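Long-range contact in thiamine-binding periplasmic protein (Escherichia coli, PDB 2QRY), which binds thiamine, thiamine phosphate and thiamine diphosphate with high affinity in the periplasm and serves the ThiBPQ ABC transporter in thiamine import: residues K22-A34 and N52-L66. Sequence-based numbering, arbitrary orientation.
Sequences KPVLTVYTYDSFA and NCELKLVALEDGVSL. With TPS (thiamin phosphate), chain E.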
loop_
_atom_site.group_PDB
_atom_site.type_symbol
_atom_site.label_atom_id
_atom_site.label_comp_id
_atom_site.label_asym_id
_atom_site.label_seq_id
_atom_site.Cartn_x
_atom_site.Cartn_y
_atom_site.Cartn_z
ATOM N N LYS A 22 17.720 13.630 20.910
ATOM C CA LYS A 22 17.183 13.253 22.251
ATOM C C LYS A 22 15.661 13.212 22.293
ATOM O O LYS A 22 15.078 12.259 22.807
ATOM C CB LYS A 22 17.713 14.206 23.317
ATOM C CG LYS A 22 18.872 13.639 24.104
ATOM C CD LYS A 22 18.521 12.257 24.601
ATOM C CE LYS A 22 19.669 11.630 25.352
ATOM N NZ LYS A 22 19.285 10.269 25.826
ATOM N N PRO A 23 14.988 14.251 21.777
ATOM C CA PRO A 23 13.524 14.191 21.810
ATOM C C PRO A 23 13.083 13.065 20.870
ATOM O O PRO A 23 13.721 12.826 19.843
ATOM C CB PRO A 23 13.112 15.571 21.309
ATOM C CG PRO A 23 14.233 15.938 20.378
ATOM C CD PRO A 23 15.451 15.504 21.155
ATOM N N VAL A 24 12.003 12.374 21.218
ATOM C CA VAL A 24 11.512 11.261 20.407
ATOM C C VAL A 24 10.377 11.632 19.453
ATOM O O VAL A 24 9.512 12.448 19.773
ATOM C CB VAL A 24 11.013 10.107 21.302
ATOM C CG1 VAL A 24 10.666 8.895 20.446
ATOM C CG2 VAL A 24 12.065 9.751 22.331
ATOM N N LEU A 25 10.393 11.027 18.271
ATOM C CA LEU A 25 9.352 11.255 17.278
ATOM C C LEU A 25 8.821 9.860 16.941
ATOM O O LEU A 25 9.474 9.075 16.248
ATOM C CB LEU A 25 9.940 11.948 16.042
ATOM C CG LEU A 25 9.027 12.711 15.068
ATOM C CD1 LEU A 25 8.449 11.785 14.032
ATOM C CD2 LEU A 25 7.937 13.419 15.841
ATOM N N THR A 26 7.642 9.550 17.465
ATOM C CA THR A 26 7.016 8.248 17.266
ATOM C C THR A 26 6.227 8.169 15.968
ATOM O O THR A 26 5.293 8.936 15.754
ATOM C CB THR A 26 6.087 7.921 18.453
ATOM O OG1 THR A 26 6.868 7.869 19.653
ATOM C CG2 THR A 26 5.393 6.581 18.252
ATOM N N VAL A 27 6.606 7.231 15.108
ATOM C CA VAL A 27 5.935 7.068 13.824
ATOM C C VAL A 27 5.293 5.689 13.618
ATOM O O VAL A 27 5.999 4.699 13.409
ATOM C CB VAL A 27 6.923 7.312 12.659
ATOM C CG1 VAL A 27 6.195 7.187 11.321
ATOM C CG2 VAL A 27 7.574 8.692 12.801
ATOM N N TYR A 28 3.962 5.633 13.671
ATOM C CA TYR A 28 3.235 4.386 13.446
ATOM C C TYR A 28 3.318 4.008 11.963
ATOM O O TYR A 28 3.140 4.857 11.092
ATOM C CB TYR A 28 1.756 4.537 13.813
ATOM C CG TYR A 28 1.431 4.499 15.288
ATOM C CD1 TYR A 28 2.430 4.353 16.251
ATOM C CD2 TYR A 28 0.112 4.594 15.719
ATOM C CE1 TYR A 28 2.117 4.302 17.608
ATOM C CE2 TYR A 28 -0.213 4.541 17.065
ATOM C CZ TYR A 28 0.790 4.396 18.004
ATOM O OH TYR A 28 0.461 4.342 19.338
ATOM N N THR A 29 3.571 2.735 11.679
ATOM C CA THR A 29 3.648 2.277 10.296
ATOM C C THR A 29 3.445 0.757 10.226
ATOM O O THR A 29 3.299 0.105 11.258
ATOM C CB THR A 29 5.010 2.663 9.655
ATOM O OG1 THR A 29 4.966 2.393 8.249
ATOM C CG2 THR A 29 6.157 1.874 10.296
ATOM N N TYR A 30 3.421 0.201 9.015
ATOM C CA TYR A 30 3.237 -1.236 8.844
ATOM C C TYR A 30 4.575 -1.975 8.879
ATOM O O TYR A 30 5.634 -1.345 8.761
ATOM C CB TYR A 30 2.461 -1.521 7.549
ATOM C CG TYR A 30 2.982 -0.837 6.301
ATOM C CD1 TYR A 30 4.045 -1.376 5.575
ATOM C CD2 TYR A 30 2.365 0.318 5.811
ATOM C CE1 TYR A 30 4.476 -0.784 4.374
ATOM C CE2 TYR A 30 2.786 0.920 4.619
ATOM C CZ TYR A 30 3.837 0.360 3.906
ATOM O OH TYR A 30 4.219 0.922 2.707
ATOM N N ASP A 31 4.538 -3.301 9.035
ATOM C CA ASP A 31 5.772 -4.078 9.157
ATOM C C ASP A 31 6.762 -4.107 8.009
ATOM O O ASP A 31 7.969 -4.083 8.252
ATOM C CB ASP A 31 5.488 -5.527 9.600
ATOM C CG ASP A 31 4.498 -6.244 8.708
ATOM O OD1 ASP A 31 4.538 -6.059 7.473
ATOM O OD2 ASP A 31 3.682 -7.019 9.252
ATOM N N SER A 32 6.291 -4.162 6.769
ATOM C CA SER A 32 7.224 -4.203 5.653
ATOM C C SER A 32 7.981 -2.878 5.491
ATOM O O SER A 32 9.029 -2.837 4.852
ATOM C CB SER A 32 6.498 -4.567 4.356
ATOM O OG SER A 32 5.554 -3.582 4.002
ATOM N N PHE A 33 7.472 -1.799 6.082
ATOM C CA PHE A 33 8.159 -0.514 5.969
ATOM C C PHE A 33 9.318 -0.450 6.962
ATOM O O PHE A 33 10.446 -0.133 6.585
ATOM C CB PHE A 33 7.205 0.654 6.234
ATOM C CG PHE A 33 7.796 2.002 5.914
ATOM C CD1 PHE A 33 7.720 2.525 4.626
ATOM C CD2 PHE A 33 8.448 2.741 6.892
ATOM C CE1 PHE A 33 8.283 3.764 4.320
ATOM C CE2 PHE A 33 9.016 3.984 6.595
ATOM C CZ PHE A 33 8.933 4.497 5.308
ATOM N N ALA A 34 9.038 -0.761 8.224
ATOM C CA ALA A 34 10.058 -0.723 9.270
ATOM C C ALA A 34 10.974 -1.950 9.284
ATOM O O ALA A 34 11.943 -2.001 10.043
ATOM C CB ALA A 34 9.394 -0.565 10.632
ATOM N N ASN A 52 18.499 16.352 14.707
ATOM C CA ASN A 52 18.718 15.737 16.014
ATOM C C ASN A 52 17.432 15.320 16.721
ATOM O O ASN A 52 16.581 16.156 17.037
ATOM C CB ASN A 52 19.498 16.692 16.919
ATOM C CG ASN A 52 18.787 18.016 17.115
ATOM O OD1 ASN A 52 18.643 18.806 16.176
ATOM N ND2 ASN A 52 18.328 18.266 18.338
ATOM N N CYS A 53 17.312 14.021 16.977
ATOM C CA CYS A 53 16.150 13.451 17.654
ATOM C C CYS A 53 16.202 11.944 17.477
ATOM O O CYS A 53 17.032 11.432 16.731
ATOM C CB CYS A 53 14.848 13.962 17.035
ATOM S SG CYS A 53 14.442 13.169 15.464
ATOM N N GLU A 54 15.317 11.234 18.161
ATOM C CA GLU A 54 15.280 9.788 18.027
ATOM C C GLU A 54 14.005 9.394 17.302
ATOM O O GLU A 54 12.917 9.441 17.878
ATOM C CB GLU A 54 15.332 9.099 19.392
ATOM C CG GLU A 54 15.312 7.579 19.282
ATOM C CD GLU A 54 15.477 6.874 20.617
ATOM O OE1 GLU A 54 14.698 7.164 21.550
ATOM O OE2 GLU A 54 16.384 6.019 20.727
ATOM N N LEU A 55 14.144 9.027 16.032
ATOM C CA LEU A 55 13.001 8.609 15.229
ATOM C C LEU A 55 12.639 7.191 15.636
ATOM O O LEU A 55 13.439 6.271 15.471
ATOM C CB LEU A 55 13.343 8.630 13.741
ATOM C CG LEU A 55 12.170 8.293 12.819
ATOM C CD1 LEU A 55 11.171 9.441 12.841
ATOM C CD2 LEU A 55 12.675 8.054 11.411
ATOM N N LYS A 56 11.433 7.014 16.161
ATOM C CA LYS A 56 10.997 5.698 16.600
ATOM C C LYS A 56 9.897 5.150 15.695
ATOM O O LYS A 56 8.727 5.508 15.833
ATOM C CB LYS A 56 10.515 5.783 18.050
ATOM C CG LYS A 56 10.659 4.494 18.823
ATOM C CD LYS A 56 10.640 4.749 20.325
ATOM C CE LYS A 56 11.862 5.555 20.775
ATOM N NZ LYS A 56 11.901 5.744 22.259
ATOM N N LEU A 57 10.294 4.290 14.761
ATOM C CA LEU A 57 9.371 3.677 13.815
ATOM C C LEU A 57 8.758 2.419 14.408
ATOM O O LEU A 57 9.444 1.426 14.639
ATOM C CB LEU A 57 10.102 3.338 12.520
ATOM C CG LEU A 57 10.360 4.541 11.613
ATOM C CD1 LEU A 57 11.392 4.185 10.540
ATOM C CD2 LEU A 57 9.040 4.983 10.991
ATOM N N VAL A 58 7.456 2.463 14.643
ATOM C CA VAL A 58 6.756 1.340 15.235
ATOM C C VAL A 58 5.900 0.583 14.228
ATOM O O VAL A 58 4.891 1.108 13.752
ATOM C CB VAL A 58 5.836 1.824 16.383
ATOM C CG1 VAL A 58 5.239 0.637 17.105
ATOM C CG2 VAL A 58 6.616 2.703 17.347
ATOM N N ALA A 59 6.308 -0.639 13.894
ATOM C CA ALA A 59 5.536 -1.474 12.978
ATOM C C ALA A 59 4.369 -1.956 13.836
ATOM O O ALA A 59 4.434 -3.018 14.459
ATOM C CB ALA A 59 6.367 -2.647 12.505
ATOM N N LEU A 60 3.300 -1.171 13.846
ATOM C CA LEU A 60 2.134 -1.443 14.677
ATOM C C LEU A 60 0.950 -2.202 14.077
ATOM O O LEU A 60 0.361 -3.074 14.721
ATOM C CB LEU A 60 1.627 -0.112 15.226
ATOM C CG LEU A 60 1.202 -0.168 16.684
ATOM C CD1 LEU A 60 2.362 -0.716 17.509
ATOM C CD2 LEU A 60 0.794 1.215 17.159
ATOM N N GLU A 61 0.578 -1.849 12.858
ATOM C CA GLU A 61 -0.559 -2.483 12.216
ATOM C C GLU A 61 -0.364 -2.440 10.716
ATOM O O GLU A 61 0.578 -1.826 10.208
ATOM C CB GLU A 61 -1.849 -1.712 12.530
ATOM C CG GLU A 61 -2.238 -1.595 13.994
ATOM C CD GLU A 61 -2.971 -2.818 14.506
ATOM O OE1 GLU A 61 -3.390 -3.660 13.683
ATOM O OE2 GLU A 61 -3.140 -2.930 15.737
ATOM N N ASP A 62 -1.277 -3.096 10.018
ATOM C CA ASP A 62 -1.276 -3.090 8.579
ATOM C C ASP A 62 -1.976 -1.782 8.183
ATOM O O ASP A 62 -2.622 -1.140 9.016
ATOM C CB ASP A 62 -2.020 -4.321 8.063
ATOM C CG ASP A 62 -1.182 -5.580 8.174
ATOM O OD1 ASP A 62 -0.065 -5.584 7.613
ATOM O OD2 ASP A 62 -1.622 -6.557 8.822
ATOM N N GLY A 63 -1.826 -1.389 6.923
ATOM C CA GLY A 63 -2.408 -0.158 6.419
ATOM C C GLY A 63 -3.758 0.306 6.938
ATOM O O GLY A 63 -3.848 1.348 7.586
ATOM N N VAL A 64 -4.817 -0.436 6.640
ATOM C CA VAL A 64 -6.141 -0.027 7.087
ATOM C C VAL A 64 -6.252 -0.052 8.607
ATOM O O VAL A 64 -6.870 0.832 9.205
ATOM C CB VAL A 64 -7.242 -0.918 6.478
ATOM C CG1 VAL A 64 -8.625 -0.436 6.943
ATOM C CG2 VAL A 64 -7.142 -0.895 4.959
ATOM N N SER A 65 -5.641 -1.055 9.233
ATOM C CA SER A 65 -5.686 -1.165 10.688
ATOM C C SER A 65 -5.019 0.008 11.399
ATOM O O SER A 65 -5.401 0.354 12.522
ATOM C CB SER A 65 -5.054 -2.480 11.153
ATOM O OG SER A 65 -5.925 -3.562 10.890
ATOM N N LEU A 66 -4.026 0.620 10.758
ATOM C CA LEU A 66 -3.359 1.761 11.367
ATOM C C LEU A 66 -4.424 2.797 11.744
ATOM O O LEU A 66 -4.451 3.298 12.869
ATOM C CB LEU A 66 -2.337 2.374 10.399
ATOM C CG LEU A 66 -0.974 1.675 10.263
ATOM C CD1 LEU A 66 -0.164 2.354 9.173
ATOM C CD2 LEU A 66 -0.210 1.719 11.587
HETATM C CM2 TPS E . 8.510 -7.522 -2.908
HETATM N N3 TPS E . 4.389 -3.142 -0.256
HETATM C C2 TPS E . 4.273 -4.361 0.232
HETATM S S1 TPS E . 2.973 -4.244 1.357
HETATM C C5 TPS E . 2.613 -2.527 1.132
HETATM C C4 TPS E . 3.549 -2.164 0.188
HETATM C CM4 TPS E . 3.617 -0.731 -0.329
HETATM C C6 TPS E . 1.524 -1.796 1.854
HETATM C C7 TPS E . 1.024 -2.886 2.801
HETATM O O7 TPS E . -0.080 -2.497 3.609
HETATM N N1A TPS E . 6.708 -5.877 -3.227
HETATM C C2A TPS E . 7.727 -6.304 -2.475
HETATM N N3A TPS E . 8.061 -5.674 -1.351
HETATM C C4A TPS E . 7.385 -4.584 -0.928
HETATM N N4A TPS E . 7.752 -3.953 0.248
HETATM C C5A TPS E . 6.287 -4.097 -1.706
HETATM C C6A TPS E . 5.982 -4.802 -2.882
HETATM C C7A TPS E . 5.448 -2.860 -1.305
HETATM P P1 TPS E . -0.441 -3.774 4.532
HETATM O O1 TPS E . -0.686 -5.013 3.626
HETATM O O2 TPS E . -1.685 -3.478 5.465
HETATM O O3 TPS E . 0.773 -4.075 5.436
HETATM O O HOH W 1 2.062 -7.389 6.531
#
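Leu60 lays its CD2 methyl squarely over one face of the Tyr28 ring, 3.3 Å from the centroid and 12° off the ring normal, a CH-pi contact at the point where two parallel strands run out. Upstream, residues 24-29 and 54-59 are joined by alternating backbone bonds from Glu54 N to Pro23 O through Thr29 N to Val58 O; Leu60 N adds a last one to Thr29 O (2.9 Å).

The side chains sort onto two faces. On one, Val27 and Leu57 run alongside each other: CG of Leu57 is anti to its carbonyl carbon (chi1 -77°), and CD2 reaches Val27 CB at 3.6 Å. Leu55 CD1 bridges Leu25 CD1 and Val27 CG2 (3.7 Å to the latter). On the other, Lys56 slants across Val24, its CE 3.6 Å from Val24 CG1; a bend at chi3 (-66°) accompanies a salt bridge from Lys56 NZ to Glu54 OE1, its hydrogen bond weak.

Beyond the strands, both segments reach thiamin phosphate. Its C6 lies over one face of the Tyr30 ring, offset toward the rim, while Glu248 and Asn282 bond Tyr30 OH. Gly63 N approaches phosphate O2 as a donor, though the placing of that oxygen is doubtful. A water lies between Asp31 OD1 and Asp62 OD1, 3.0 Å from the latter, and can donate to either, which may ease the repulsion between the two carboxylates; Ser201 OG also bonds Asp31 OD1.

Strand 81-86 pairs parallel with the other edge of strand 24-29, as in the alpha/beta lobes of periplasmic binding proteins. Helices 40-48 and 259-269 pack on the Leu25-Leu55 face, and Glu73 of helix 63-73 bonds Tyr28 OH.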